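Local coordinates for protein nicotinate-nucleotide pyrophosphorylase (Pyrococcus furiosus, PDB 2I14) that probably catalyses ATP-dependent transfer of phosphoribose from 5-phosphoribosyl 1-diphosphate to nicotinate, giving nicotinate ribonucleotide for NAD biosynthesis, and binds zinc, at residues 76-81 / 364-369; 43-48 / 96-101; 16-21 / 69-74; 327-332 / 359-364. All blocks are in the same frame, centred on the assembly; numbering follows the deposited sequence.

Contact 1: 76-81 / 364-369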
loop_
_atom_site.group_PDB
_atom_site.type_symbol
_atom_site.label_atom_id
_atom_site.label_comp_id
_atom_site.label_asym_id
_atom_site.label_seq_id
_atom_site.Cartn_x
_atom_site.Cartn_y
_atom_site.Cartn_z
ATOM N N PRO A 76 -33.509 13.849 -41.726
ATOM C CA PRO A 76 -32.866 13.201 -42.878
ATOM C C PRO A 76 -31.862 12.071 -42.616
ATOM O O PRO A 76 -30.845 11.981 -43.315
ATOM C CB PRO A 76 -32.197 14.370 -43.591
ATOM C CG PRO A 76 -33.109 15.497 -43.296
ATOM C CD PRO A 76 -33.419 15.316 -41.844
ATOM N N VAL A 77 -32.141 11.196 -41.653
ATOM C CA VAL A 77 -31.200 10.120 -41.348
ATOM C C VAL A 77 -31.803 8.788 -40.913
ATOM O O VAL A 77 -32.985 8.694 -40.585
ATOM C CB VAL A 77 -30.229 10.548 -40.226
ATOM C CG1 VAL A 77 -29.399 11.746 -40.667
ATOM C CG2 VAL A 77 -31.023 10.873 -38.964
ATOM N N ASN A 78 -30.962 7.757 -40.915
ATOM C CA ASN A 78 -31.360 6.427 -40.468
ATOM C C ASN A 78 -30.720 6.216 -39.104
ATOM O O ASN A 78 -29.615 6.700 -38.847
ATOM C CB ASN A 78 -30.867 5.342 -41.421
ATOM C CG ASN A 78 -31.542 5.410 -42.762
ATOM O OD1 ASN A 78 -32.705 5.804 -42.862
ATOM N ND2 ASN A 78 -30.824 5.012 -43.807
ATOM N N VAL A 79 -31.405 5.499 -38.227
ATOM C CA VAL A 79 -30.871 5.264 -36.900
ATOM C C VAL A 79 -31.030 3.806 -36.488
ATOM O O VAL A 79 -32.131 3.355 -36.165
ATOM C CB VAL A 79 -31.578 6.152 -35.860
ATOM C CG1 VAL A 79 -30.916 5.979 -34.511
ATOM C CG2 VAL A 79 -31.554 7.607 -36.300
ATOM N N TYR A 80 -29.932 3.060 -36.513
ATOM C CA TYR A 80 -29.971 1.655 -36.113
ATOM C C TYR A 80 -29.541 1.613 -34.650
ATOM O O TYR A 80 -28.779 2.472 -34.194
ATOM C CB TYR A 80 -29.019 0.818 -36.970
ATOM C CG TYR A 80 -29.000 1.222 -38.429
ATOM C CD1 TYR A 80 -28.466 2.453 -38.818
ATOM C CD2 TYR A 80 -29.490 0.371 -39.420
ATOM C CE1 TYR A 80 -28.413 2.828 -40.159
ATOM C CE2 TYR A 80 -29.438 0.734 -40.768
ATOM C CZ TYR A 80 -28.895 1.966 -41.133
ATOM O OH TYR A 80 -28.801 2.335 -42.463
ATOM N N ALA A 81 -30.028 0.634 -33.905
ATOM C CA ALA A 81 -29.665 0.560 -32.500
ATOM C C ALA A 81 -29.862 -0.823 -31.894
ATOM O O ALA A 81 -30.321 -1.757 -32.556
ATOM C CB ALA A 81 -30.465 1.589 -31.708
ATOM N N ILE A 364 -34.329 1.536 -36.314
ATOM C CA ILE A 364 -35.364 2.116 -35.458
ATOM C C ILE A 364 -35.926 3.403 -36.066
ATOM O O ILE A 364 -37.035 3.819 -35.735
ATOM C CB ILE A 364 -34.852 2.407 -34.011
ATOM C CG1 ILE A 364 -34.086 3.721 -33.966
ATOM C CG2 ILE A 364 -33.970 1.264 -33.525
ATOM C CD1 ILE A 364 -33.910 4.232 -32.578
ATOM N N ILE A 365 -35.152 4.032 -36.943
ATOM C CA ILE A 365 -35.598 5.244 -37.613
ATOM C C ILE A 365 -35.175 5.258 -39.070
ATOM O O ILE A 365 -33.987 5.333 -39.393
ATOM C CB ILE A 365 -35.078 6.530 -36.938
ATOM C CG1 ILE A 365 -36.030 6.930 -35.811
ATOM C CG2 ILE A 365 -34.965 7.659 -37.964
ATOM C CD1 ILE A 365 -35.772 8.309 -35.239
ATOM N N GLU A 366 -36.171 5.177 -39.945
ATOM C CA GLU A 366 -35.942 5.196 -41.379
ATOM C C GLU A 366 -36.283 6.587 -41.912
ATOM O O GLU A 366 -37.448 6.987 -41.964
ATOM C CB GLU A 366 -36.804 4.130 -42.061
ATOM C CG GLU A 366 -36.685 4.129 -43.572
ATOM C CD GLU A 366 -35.244 4.057 -44.036
ATOM O OE1 GLU A 366 -34.633 2.975 -43.893
ATOM O OE2 GLU A 366 -34.721 5.087 -44.534
ATOM N N ASN A 367 -35.245 7.321 -42.289
ATOM C CA ASN A 367 -35.396 8.669 -42.806
ATOM C C ASN A 367 -36.326 9.520 -41.943
ATOM O O ASN A 367 -37.365 9.986 -42.397
ATOM C CB ASN A 367 -35.899 8.623 -44.245
ATOM C CG ASN A 367 -35.991 10.001 -44.869
ATOM O OD1 ASN A 367 -35.066 10.807 -44.757
ATOM N ND2 ASN A 367 -37.105 10.278 -45.539
ATOM N N GLY A 368 -35.933 9.715 -40.690
ATOM C CA GLY A 368 -36.722 10.520 -39.776
ATOM C C GLY A 368 -38.023 9.881 -39.344
ATOM O O GLY A 368 -38.804 10.489 -38.622
ATOM N N GLU A 369 -38.256 8.649 -39.773
ATOM C CA GLU A 369 -39.489 7.946 -39.437
ATOM C C GLU A 369 -39.212 6.819 -38.460
ATOM O O GLU A 369 -38.480 5.892 -38.785
ATOM C CB GLU A 369 -40.118 7.371 -40.710
ATOM C CG GLU A 369 -41.597 7.720 -40.928
ATOM C CD GLU A 369 -41.852 9.212 -41.216
ATOM O OE1 GLU A 369 -43.011 9.557 -41.556
ATOM O OE2 GLU A 369 -40.913 10.041 -41.101
#
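The amide of Asn78 and the carboxylate of Glu366 run side by side and point the same way, their planes turned 75° apart. The working atom of this pair is Asn78 OD1, which takes the backbone N-H of Asn367 at 3.0 Å, nearly along the C=O axis. With CG beside its own backbone N (chi1 -67°), Asn78 reaches across the strand gap to the turn. A leucine here would probably leave Asn367 N without its acceptor and the start of the turn less firmly tied to strand 77-81. On the backbone, Gly368 N bonds to Val77 O at 3.1 Å and Val79 N to Ile365 O at 2.8 Å. Val79 O is gripped twice, by Ile364 N at 2.9 Å and Ile365 N at 3.2 Å, each donor tilted 20° from the carbonyl plane. Among the apolar groups, Val79 and Ile365 lie alongside one another, CB to CB at 3.7 Å, while Ile364 crosses Val79 obliquely and sets CG2 on Ala81 CB. Val79, Ile364 and Ile365 also pack on helix 65-72. Consecutive Ile364 and Ile365 both face Val79, a classic beta bulge, and just beyond it Glu366 to Glu369 form a type I' turn with Asn-Gly at its centre, a pair well suited to its positive phi angles.

Contact 2: 43-48 / 96-101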
loop_
_atom_site.group_PDB
_atom_site.type_symbol
_atom_site.label_atom_id
_atom_site.label_comp_id
_atom_site.label_asym_id
_atom_site.label_seq_id
_atom_site.Cartn_x
_atom_site.Cartn_y
_atom_site.Cartn_z
ATOM N N LYS A 43 -22.826 11.833 -47.356
ATOM C CA LYS A 43 -23.339 10.775 -46.488
ATOM C C LYS A 43 -22.241 10.161 -45.624
ATOM O O LYS A 43 -21.161 9.815 -46.113
ATOM C CB LYS A 43 -24.003 9.676 -47.335
ATOM C CG LYS A 43 -25.528 9.509 -47.159
ATOM C CD LYS A 43 -26.337 10.735 -47.610
ATOM C CE LYS A 43 -27.774 10.366 -48.032
ATOM N NZ LYS A 43 -28.597 9.660 -46.986
ATOM N N VAL A 44 -22.533 10.031 -44.331
ATOM C CA VAL A 44 -21.599 9.457 -43.375
ATOM C C VAL A 44 -22.339 8.557 -42.397
ATOM O O VAL A 44 -23.538 8.721 -42.158
ATOM C CB VAL A 44 -20.878 10.544 -42.546
ATOM C CG1 VAL A 44 -19.960 11.366 -43.436
ATOM C CG2 VAL A 44 -21.911 11.438 -41.853
ATOM N N LEU A 45 -21.610 7.596 -41.842
ATOM C CA LEU A 45 -22.166 6.688 -40.855
ATOM C C LEU A 45 -21.396 6.942 -39.570
ATOM O O LEU A 45 -20.173 6.787 -39.523
ATOM C CB LEU A 45 -21.991 5.233 -41.290
ATOM C CG LEU A 45 -22.542 4.168 -40.326
ATOM C CD1 LEU A 45 -24.001 4.436 -40.037
ATOM C CD2 LEU A 45 -22.357 2.784 -40.926
ATOM N N ALA A 46 -22.112 7.364 -38.536
ATOM C CA ALA A 46 -21.491 7.633 -37.251
ATOM C C ALA A 46 -21.822 6.505 -36.265
ATOM O O ALA A 46 -22.898 5.904 -36.308
ATOM C CB ALA A 46 -21.955 8.994 -36.710
ATOM N N ASP A 47 -20.862 6.224 -35.390
ATOM C CA ASP A 47 -20.965 5.183 -34.380
ATOM C C ASP A 47 -21.022 5.796 -32.988
ATOM O O ASP A 47 -20.469 6.875 -32.742
ATOM C CB ASP A 47 -19.720 4.293 -34.445
ATOM C CG ASP A 47 -20.015 2.886 -34.932
ATOM O OD1 ASP A 47 -21.133 2.669 -35.455
ATOM O OD2 ASP A 47 -19.121 2.005 -34.804
ATOM N N VAL A 48 -21.693 5.104 -32.076
ATOM C CA VAL A 48 -21.761 5.548 -30.694
ATOM C C VAL A 48 -21.213 4.412 -29.836
ATOM O O VAL A 48 -21.758 3.303 -29.831
ATOM C CB VAL A 48 -23.187 5.878 -30.272
ATOM C CG1 VAL A 48 -23.220 6.147 -28.792
ATOM C CG2 VAL A 48 -23.663 7.108 -31.006
ATOM N N GLN A 96 -26.129 3.611 -34.207
ATOM C CA GLN A 96 -25.483 4.203 -35.376
ATOM C C GLN A 96 -26.405 5.218 -36.038
ATOM O O GLN A 96 -27.611 5.219 -35.800
ATOM C CB GLN A 96 -25.113 3.113 -36.380
ATOM C CG GLN A 96 -24.228 2.040 -35.794
ATOM C CD GLN A 96 -23.909 0.930 -36.783
ATOM O OE1 GLN A 96 -24.810 0.249 -37.281
ATOM N NE2 GLN A 96 -22.618 0.738 -37.071
ATOM N N ILE A 97 -25.833 6.101 -36.845
ATOM C CA ILE A 97 -26.632 7.085 -37.548
ATOM C C ILE A 97 -26.071 7.293 -38.936
ATOM O O ILE A 97 -24.855 7.414 -39.118
ATOM C CB ILE A 97 -26.649 8.433 -36.847
ATOM C CG1 ILE A 97 -27.237 8.295 -35.450
ATOM C CG2 ILE A 97 -27.496 9.406 -37.652
ATOM C CD1 ILE A 97 -27.352 9.615 -34.717
ATOM N N GLU A 98 -26.956 7.333 -39.923
ATOM C CA GLU A 98 -26.518 7.524 -41.291
ATOM C C GLU A 98 -27.162 8.751 -41.919
ATOM O O GLU A 98 -28.350 9.011 -41.731
ATOM C CB GLU A 98 -26.837 6.279 -42.103
ATOM C CG GLU A 98 -25.980 6.147 -43.324
ATOM C CD GLU A 98 -26.014 4.751 -43.895
ATOM O OE1 GLU A 98 -25.279 4.498 -44.878
ATOM O OE2 GLU A 98 -26.774 3.911 -43.358
ATOM N N GLY A 99 -26.359 9.516 -42.651
ATOM C CA GLY A 99 -26.876 10.705 -43.295
ATOM C C GLY A 99 -25.838 11.788 -43.471
ATOM O O GLY A 99 -24.642 11.573 -43.260
ATOM N N ASP A 100 -26.304 12.964 -43.870
ATOM C CA ASP A 100 -25.425 14.101 -44.076
ATOM C C ASP A 100 -25.088 14.630 -42.691
ATOM O O ASP A 100 -25.985 15.045 -41.952
ATOM C CB ASP A 100 -26.158 15.174 -44.890
ATOM C CG ASP A 100 -25.226 16.265 -45.421
ATOM O OD1 ASP A 100 -25.738 17.221 -46.049
ATOM O OD2 ASP A 100 -23.993 16.165 -45.218
ATOM N N TYR A 101 -23.806 14.603 -42.329
ATOM C CA TYR A 101 -23.408 15.091 -41.015
ATOM C C TYR A 101 -23.991 16.477 -40.810
ATOM O O TYR A 101 -24.362 16.849 -39.696
ATOM C CB TYR A 101 -21.888 15.175 -40.864
ATOM C CG TYR A 101 -21.500 15.632 -39.477
ATOM C CD1 TYR A 101 -21.602 14.768 -38.393
ATOM C CD2 TYR A 101 -21.134 16.959 -39.226
ATOM C CE1 TYR A 101 -21.359 15.210 -37.092
ATOM C CE2 TYR A 101 -20.890 17.413 -37.927
ATOM C CZ TYR A 101 -21.008 16.530 -36.868
ATOM O OH TYR A 101 -20.800 16.956 -35.576
#
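Asp47 and Gln96 lie side by side in a buried sheet, Gln96 NE2 giving a hydrogen to the syn lone pair of Asp47 OD1 at 2.9 Å. The acceptor lies in the Gln96 amide plane and the N-H...O angle is 159°; Asp47 OD2 has a long, weak ion pair with Lys323. Between the strands the backbone is satisfied in two reciprocal pairs: Ala46 N to Ile97 O (2.8 Å) with Ile97 N to Ala46 O (3.0 Å), and Val44 N to Gly99 O (2.8 Å) with Gly99 N to Val44 O (3.0 Å). Leu45 N-H and C=O bond instead to strand 307-313. Glu98 OE2 is shared by Arg327, in a salt bridge, and the Tyr80 hydroxyl; Asp100 OD1 pairs with Arg41, while OD2 accepts from Lys42 N. Tyr101 CB rests on Val44 CG2, and its hydroxyl bonds to Glu108. The short segments 43-48 and 96-98 run 169° apart in an antiparallel ladder that ends where the chain turns a corner at Gly99. In this N-terminal domain Asp100 then takes the N-cap position of helix 101-104, OD2 bonding weakly to Ala102 N, and Tyr101 packs on Ala185 of the second subunit, consistent with the quinolinate phosphoribosyltransferase dimer interface.

Contact 3: 16-21 / 69-74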
loop_
_atom_site.group_PDB
_atom_site.type_symbol
_atom_site.label_atom_id
_atom_site.label_comp_id
_atom_site.label_asym_id
_atom_site.label_seq_id
_atom_site.Cartn_x
_atom_site.Cartn_y
_atom_site.Cartn_z
ATOM N N ASP A 16 -38.970 21.533 -26.517
ATOM C CA ASP A 16 -38.750 22.080 -27.855
ATOM C C ASP A 16 -37.304 22.491 -28.139
ATOM O O ASP A 16 -36.733 22.140 -29.184
ATOM C CB ASP A 16 -39.653 23.291 -28.097
ATOM C CG ASP A 16 -40.892 22.939 -28.895
ATOM O OD1 ASP A 16 -41.758 22.222 -28.351
ATOM O OD2 ASP A 16 -40.994 23.374 -30.067
ATOM N N GLU A 17 -36.722 23.246 -27.211
ATOM C CA GLU A 17 -35.353 23.720 -27.362
ATOM C C GLU A 17 -34.400 22.545 -27.571
ATOM O O GLU A 17 -33.415 22.652 -28.307
ATOM C CB GLU A 17 -34.936 24.500 -26.125
ATOM C CG GLU A 17 -36.051 25.288 -25.502
ATOM C CD GLU A 17 -35.537 26.280 -24.484
ATOM O OE1 GLU A 17 -34.814 27.218 -24.888
ATOM O OE2 GLU A 17 -35.844 26.127 -23.283
ATOM N N ILE A 18 -34.700 21.426 -26.919
ATOM C CA ILE A 18 -33.870 20.241 -27.041
ATOM C C ILE A 18 -34.084 19.612 -28.402
ATOM O O ILE A 18 -33.127 19.294 -29.102
ATOM C CB ILE A 18 -34.198 19.204 -25.950
ATOM C CG1 ILE A 18 -33.843 19.772 -24.575
ATOM C CG2 ILE A 18 -33.427 17.924 -26.202
ATOM C CD1 ILE A 18 -34.180 18.859 -23.440
ATOM N N LYS A 19 -35.341 19.438 -28.782
ATOM C CA LYS A 19 -35.650 18.833 -30.073
ATOM C C LYS A 19 -35.094 19.742 -31.154
ATOM O O LYS A 19 -34.735 19.297 -32.242
ATOM C CB LYS A 19 -37.163 18.680 -30.245
ATOM C CG LYS A 19 -37.599 17.480 -31.076
ATOM C CD LYS A 19 -36.890 17.437 -32.426
ATOM C CE LYS A 19 -37.613 16.531 -33.421
ATOM N NZ LYS A 19 -37.941 15.197 -32.837
ATOM N N ALA A 20 -35.016 21.029 -30.830
ATOM C CA ALA A 20 -34.497 22.024 -31.758
ATOM C C ALA A 20 -32.997 21.835 -31.989
ATOM O O ALA A 20 -32.541 21.725 -33.126
ATOM C CB ALA A 20 -34.762 23.416 -31.217
ATOM N N GLY A 21 -32.239 21.787 -30.897
ATOM C CA GLY A 21 -30.798 21.624 -30.997
ATOM C C GLY A 21 -30.122 22.824 -30.369
ATOM O O GLY A 21 -28.917 23.024 -30.523
ATOM N N ALA A 69 -34.597 8.331 -30.286
ATOM C CA ALA A 69 -35.417 8.185 -31.473
ATOM C C ALA A 69 -36.374 9.386 -31.526
ATOM O O ALA A 69 -36.555 10.010 -32.570
ATOM C CB ALA A 69 -36.186 6.874 -31.415
ATOM N N LYS A 70 -36.963 9.720 -30.387
ATOM C CA LYS A 70 -37.886 10.845 -30.312
ATOM C C LYS A 70 -37.184 12.178 -30.556
ATOM O O LYS A 70 -37.833 13.216 -30.612
ATOM C CB LYS A 70 -38.579 10.884 -28.939
ATOM C CG LYS A 70 -39.532 9.714 -28.656
ATOM C CD LYS A 70 -41.012 10.110 -28.752
ATOM C CE LYS A 70 -41.428 10.513 -30.180
ATOM N NZ LYS A 70 -42.873 10.950 -30.310
ATOM N N LEU A 71 -35.866 12.155 -30.695
ATOM C CA LEU A 71 -35.110 13.387 -30.929
ATOM C C LEU A 71 -34.703 13.531 -32.396
ATOM O O LEU A 71 -34.810 14.613 -32.986
ATOM C CB LEU A 71 -33.847 13.417 -30.061
ATOM C CG LEU A 71 -32.899 14.599 -30.312
ATOM C CD1 LEU A 71 -33.373 15.835 -29.541
ATOM C CD2 LEU A 71 -31.496 14.216 -29.894
ATOM N N LEU A 72 -34.212 12.440 -32.974
ATOM C CA LEU A 72 -33.795 12.442 -34.366
ATOM C C LEU A 72 -35.009 12.244 -35.263
ATOM O O LEU A 72 -34.889 12.158 -36.494
ATOM C CB LEU A 72 -32.767 11.334 -34.607
ATOM C CG LEU A 72 -31.292 11.657 -34.338
ATOM C CD1 LEU A 72 -31.155 12.961 -33.548
ATOM C CD2 LEU A 72 -30.661 10.475 -33.609
ATOM N N GLU A 73 -36.178 12.178 -34.631
ATOM C CA GLU A 73 -37.441 11.997 -35.338
ATOM C C GLU A 73 -37.678 13.158 -36.300
ATOM O O GLU A 73 -37.570 14.325 -35.914
ATOM C CB GLU A 73 -38.595 11.915 -34.334
ATOM C CG GLU A 73 -39.956 11.630 -34.966
ATOM C CD GLU A 73 -41.091 11.557 -33.945
ATOM O OE1 GLU A 73 -41.308 12.558 -33.208
ATOM O OE2 GLU A 73 -41.765 10.498 -33.888
ATOM N N GLY A 74 -37.996 12.833 -37.550
ATOM C CA GLY A 74 -38.246 13.867 -38.531
ATOM C C GLY A 74 -36.962 14.540 -38.954
ATOM O O GLY A 74 -36.885 15.768 -39.075
#
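Lys19 lays its long side chain alongside the last part of helix 65-72, its CE and NZ among three backbone carbonyls. In this helix-to-helix contact of the N-terminal part of the chain, a lysine from helix 15-20 docks on the second helix and the loop after it: NZ makes weak hydrogen bonds to Lys70 O (3.0 Å), Leu71 O (3.2 Å) and Glu73 O (3.2 Å). Bends at chi2 (-52°) and chi4 (-49°) curl the chain so that the ammonium faces these oxygens. The positive group among these carbonyl oxygens is likely to be favourable, and Glu73 OE1, 4.3 Å from Lys19 NZ, adds an opposite charge beyond salt-bridge range. Glu73 OE1 also has a long salt bridge with Lys70 NZ. A methionine in place of Lys19 would probably leave these three carbonyls without the ammonium they share, and take one of two positive charges away from Glu73. Helix 15-20 itself closes in a Schellman motif, with Gly21 at positive phi as its C-prime residue and Gly21 N reaching Ile18 O; Lys19 O accepts from the Tyr107 hydroxyl. Arg9 of the second subunit packs on Lys19 and Lys70, so the junction borders the interface between subunits. Leu71 crosses Ile18 at about a right angle and is covered by Ala110 and Met114 of helix 108-131. Its CG is anti to the backbone N (chi1 175°), which puts Leu71 CD1 3.9 Å from Ile18 CG2 and 3.5 Å from Ile18 O.

Contact 4: 327-332 / 359-364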
loop_
_atom_site.group_PDB
_atom_site.type_symbol
_atom_site.label_atom_id
_atom_site.label_comp_id
_atom_site.label_asym_id
_atom_site.label_seq_id
_atom_site.Cartn_x
_atom_site.Cartn_y
_atom_site.Cartn_z
ATOM N N ARG A 327 -18.536 0.243 -41.058
ATOM C CA ARG A 327 -19.915 -0.060 -40.666
ATOM C C ARG A 327 -19.941 -1.482 -40.133
ATOM O O ARG A 327 -19.586 -2.415 -40.851
ATOM C CB ARG A 327 -20.852 0.030 -41.873
ATOM C CG ARG A 327 -22.185 -0.696 -41.685
ATOM C CD ARG A 327 -22.916 -0.876 -43.012
ATOM N NE ARG A 327 -23.412 0.396 -43.532
ATOM C CZ ARG A 327 -24.450 1.054 -43.027
ATOM N NH1 ARG A 327 -25.116 0.561 -41.990
ATOM N NH2 ARG A 327 -24.806 2.218 -43.547
ATOM N N LYS A 328 -20.361 -1.666 -38.887
ATOM C CA LYS A 328 -20.366 -3.009 -38.336
ATOM C C LYS A 328 -21.583 -3.455 -37.547
ATOM O O LYS A 328 -22.509 -2.682 -37.293
ATOM C CB LYS A 328 -19.108 -3.214 -37.495
ATOM C CG LYS A 328 -17.859 -3.470 -38.336
ATOM C CD LYS A 328 -17.402 -2.242 -39.138
ATOM C CE LYS A 328 -16.601 -2.607 -40.413
ATOM N NZ LYS A 328 -17.418 -3.176 -41.536
ATOM N N GLN A 329 -21.563 -4.732 -37.176
ATOM C CA GLN A 329 -22.639 -5.349 -36.412
ATOM C C GLN A 329 -22.064 -6.144 -35.254
ATOM O O GLN A 329 -20.922 -6.594 -35.308
ATOM C CB GLN A 329 -23.460 -6.290 -37.304
ATOM C CG GLN A 329 -24.887 -5.813 -37.581
ATOM C CD GLN A 329 -25.789 -5.936 -36.373
ATOM O OE1 GLN A 329 -25.461 -5.473 -35.288
ATOM N NE2 GLN A 329 -26.935 -6.556 -36.561
ATOM N N VAL A 330 -22.867 -6.307 -34.209
ATOM C CA VAL A 330 -22.473 -7.053 -33.025
ATOM C C VAL A 330 -23.376 -8.269 -32.873
ATOM O O VAL A 330 -24.588 -8.135 -32.726
ATOM C CB VAL A 330 -22.591 -6.189 -31.743
ATOM C CG1 VAL A 330 -21.627 -5.029 -31.796
ATOM C CG2 VAL A 330 -23.981 -5.655 -31.606
ATOM N N TYR A 331 -22.785 -9.458 -32.918
ATOM C CA TYR A 331 -23.552 -10.695 -32.781
ATOM C C TYR A 331 -23.443 -11.266 -31.377
ATOM O O TYR A 331 -22.356 -11.400 -30.831
ATOM C CB TYR A 331 -23.111 -11.736 -33.822
ATOM C CG TYR A 331 -23.415 -11.298 -35.239
ATOM C CD1 TYR A 331 -22.588 -10.391 -35.900
ATOM C CD2 TYR A 331 -24.573 -11.722 -35.888
ATOM C CE1 TYR A 331 -22.901 -9.912 -37.169
ATOM C CE2 TYR A 331 -24.896 -11.248 -37.162
ATOM C CZ TYR A 331 -24.054 -10.342 -37.796
ATOM O OH TYR A 331 -24.356 -9.867 -39.056
ATOM N N ARG A 332 -24.593 -11.589 -30.798
ATOM C CA ARG A 332 -24.660 -12.118 -29.454
ATOM C C ARG A 332 -25.263 -13.507 -29.474
ATOM O O ARG A 332 -26.268 -13.740 -30.136
ATOM C CB ARG A 332 -25.537 -11.216 -28.596
ATOM C CG ARG A 332 -25.325 -11.420 -27.128
ATOM C CD ARG A 332 -26.601 -11.332 -26.321
ATOM N NE ARG A 332 -27.508 -10.281 -26.764
ATOM C CZ ARG A 332 -28.398 -9.688 -25.973
ATOM N NH1 ARG A 332 -28.485 -10.032 -24.695
ATOM N NH2 ARG A 332 -29.226 -8.778 -26.464
ATOM N N PRO A 359 -28.085 -10.768 -34.568
ATOM C CA PRO A 359 -27.665 -9.370 -34.726
ATOM C C PRO A 359 -28.317 -8.467 -33.689
ATOM O O PRO A 359 -29.465 -8.696 -33.307
ATOM C CB PRO A 359 -28.139 -9.031 -36.135
ATOM C CG PRO A 359 -28.054 -10.323 -36.836
ATOM C CD PRO A 359 -28.659 -11.264 -35.828
ATOM N N LEU A 360 -27.602 -7.434 -33.250
ATOM C CA LEU A 360 -28.150 -6.522 -32.258
ATOM C C LEU A 360 -28.535 -5.160 -32.832
ATOM O O LEU A 360 -29.537 -4.576 -32.419
ATOM C CB LEU A 360 -27.170 -6.362 -31.090
ATOM C CG LEU A 360 -26.953 -7.601 -30.220
ATOM C CD1 LEU A 360 -25.867 -7.350 -29.202
ATOM C CD2 LEU A 360 -28.243 -7.948 -29.532
ATOM N N LEU A 361 -27.753 -4.645 -33.774
ATOM C CA LEU A 361 -28.087 -3.354 -34.375
ATOM C C LEU A 361 -29.293 -3.534 -35.298
ATOM O O LEU A 361 -29.201 -4.197 -36.334
ATOM C CB LEU A 361 -26.914 -2.793 -35.191
ATOM C CG LEU A 361 -25.714 -2.113 -34.521
ATOM C CD1 LEU A 361 -26.208 -1.015 -33.592
ATOM C CD2 LEU A 361 -24.885 -3.129 -33.763
ATOM N N LYS A 362 -30.424 -2.945 -34.922
ATOM C CA LYS A 362 -31.638 -3.054 -35.720
ATOM C C LYS A 362 -32.161 -1.678 -36.049
ATOM O O LYS A 362 -32.026 -0.759 -35.251
ATOM C CB LYS A 362 -32.715 -3.820 -34.955
ATOM C CG LYS A 362 -32.350 -5.255 -34.608
ATOM C CD LYS A 362 -32.049 -6.067 -35.863
ATOM C CE LYS A 362 -31.726 -7.518 -35.525
ATOM N NZ LYS A 362 -32.881 -8.218 -34.882
ATOM N N PRO A 363 -32.766 -1.516 -37.237
ATOM C CA PRO A 363 -33.316 -0.224 -37.668
ATOM C C PRO A 363 -34.434 0.280 -36.755
ATOM O O PRO A 363 -35.370 -0.466 -36.446
ATOM C CB PRO A 363 -33.825 -0.520 -39.077
ATOM C CG PRO A 363 -32.898 -1.581 -39.549
ATOM C CD PRO A 363 -32.803 -2.487 -38.346
ATOM N N ILE A 364 -34.329 1.536 -36.314
ATOM C CA ILE A 364 -35.364 2.116 -35.458
ATOM C C ILE A 364 -35.926 3.403 -36.066
ATOM O O ILE A 364 -37.035 3.819 -35.735
ATOM C CB ILE A 364 -34.852 2.407 -34.011
ATOM C CG1 ILE A 364 -34.086 3.721 -33.966
ATOM C CG2 ILE A 364 -33.970 1.264 -33.525
ATOM C CD1 ILE A 364 -33.910 4.232 -32.578
#
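The backbones of strands 328-333 and 357-365 run antiparallel and part as they go, CA to CA widening from 4.7 Å at the non-hydrogen-bonded pair Tyr331 and Pro359 to 6.1 Å between Gln329 and Leu361. Where they part, the direct backbone link is weak: Leu360 N to Val330 O at 3.1 Å, bent to 128°. Gln329 seems to bridge the widening, its bent side chain bringing OE1 within hydrogen-bonding distance of Leu361 N and of its neighbour Val330 N, but OE1 is crowded against Leu361 in the model and both bonds are doubtful in detail. Val330 carries the apolar part of the contact. One methyl, CG2, stands between the backbone N and the carbonyl carbon (CG1 at chi1 -64°), which turns it to Leu360 and Leu361, both crossed at about a right angle. Val330 CG2 meets Leu360 CB on one partner and Leu361 CD2 on the other. Strand 328-333 pairs on its other side with strand 338-342, and this beta hairpin carries two zinc ligands, Cys333 and His337; Cys350 and Cys353 complete that four-ligand site, and the zinc ion lies about 8 Å from the side chain of Arg332. The chain then returns as strand 357-365, so the metal-bound loop leaves and re-enters the sheet here. Pro359 CG comes obliquely to the Tyr331 ring, nearest CE2. Arg332 lies across Leu360, whose CD2 sits at the edge of the guanidinium, in its plane; Arg332 NH2 also bonds to the Tyr383 hydroxyl of helix 377-390.

Contacts 1, 2 and 4 lie in one antiparallel sheet, its strands ordered 307-313, 43-49, 95-98, 77-81, 357-365, 328-333 and 338-342, and contact 3 joins helix 15-20 to helix 65-72, which packs on the sheet. Centres of contacts 1 and 2 are about 10 Å apart, of 1 and 4 about 14 Å, and of 3 and 4 about 24 Å. Along the chain, contacts 2 and 3 interleave, while contact 4 falls within the long loop that contact 1 closes. Contacts 1 and 4 share Ile364, and strand 357-365 thereby joins the C-terminal zinc-bearing region to the N-terminal domain. The Glu98 to Arg327 salt bridge ties contacts 2 and 4 across the sheet, joining two family regions.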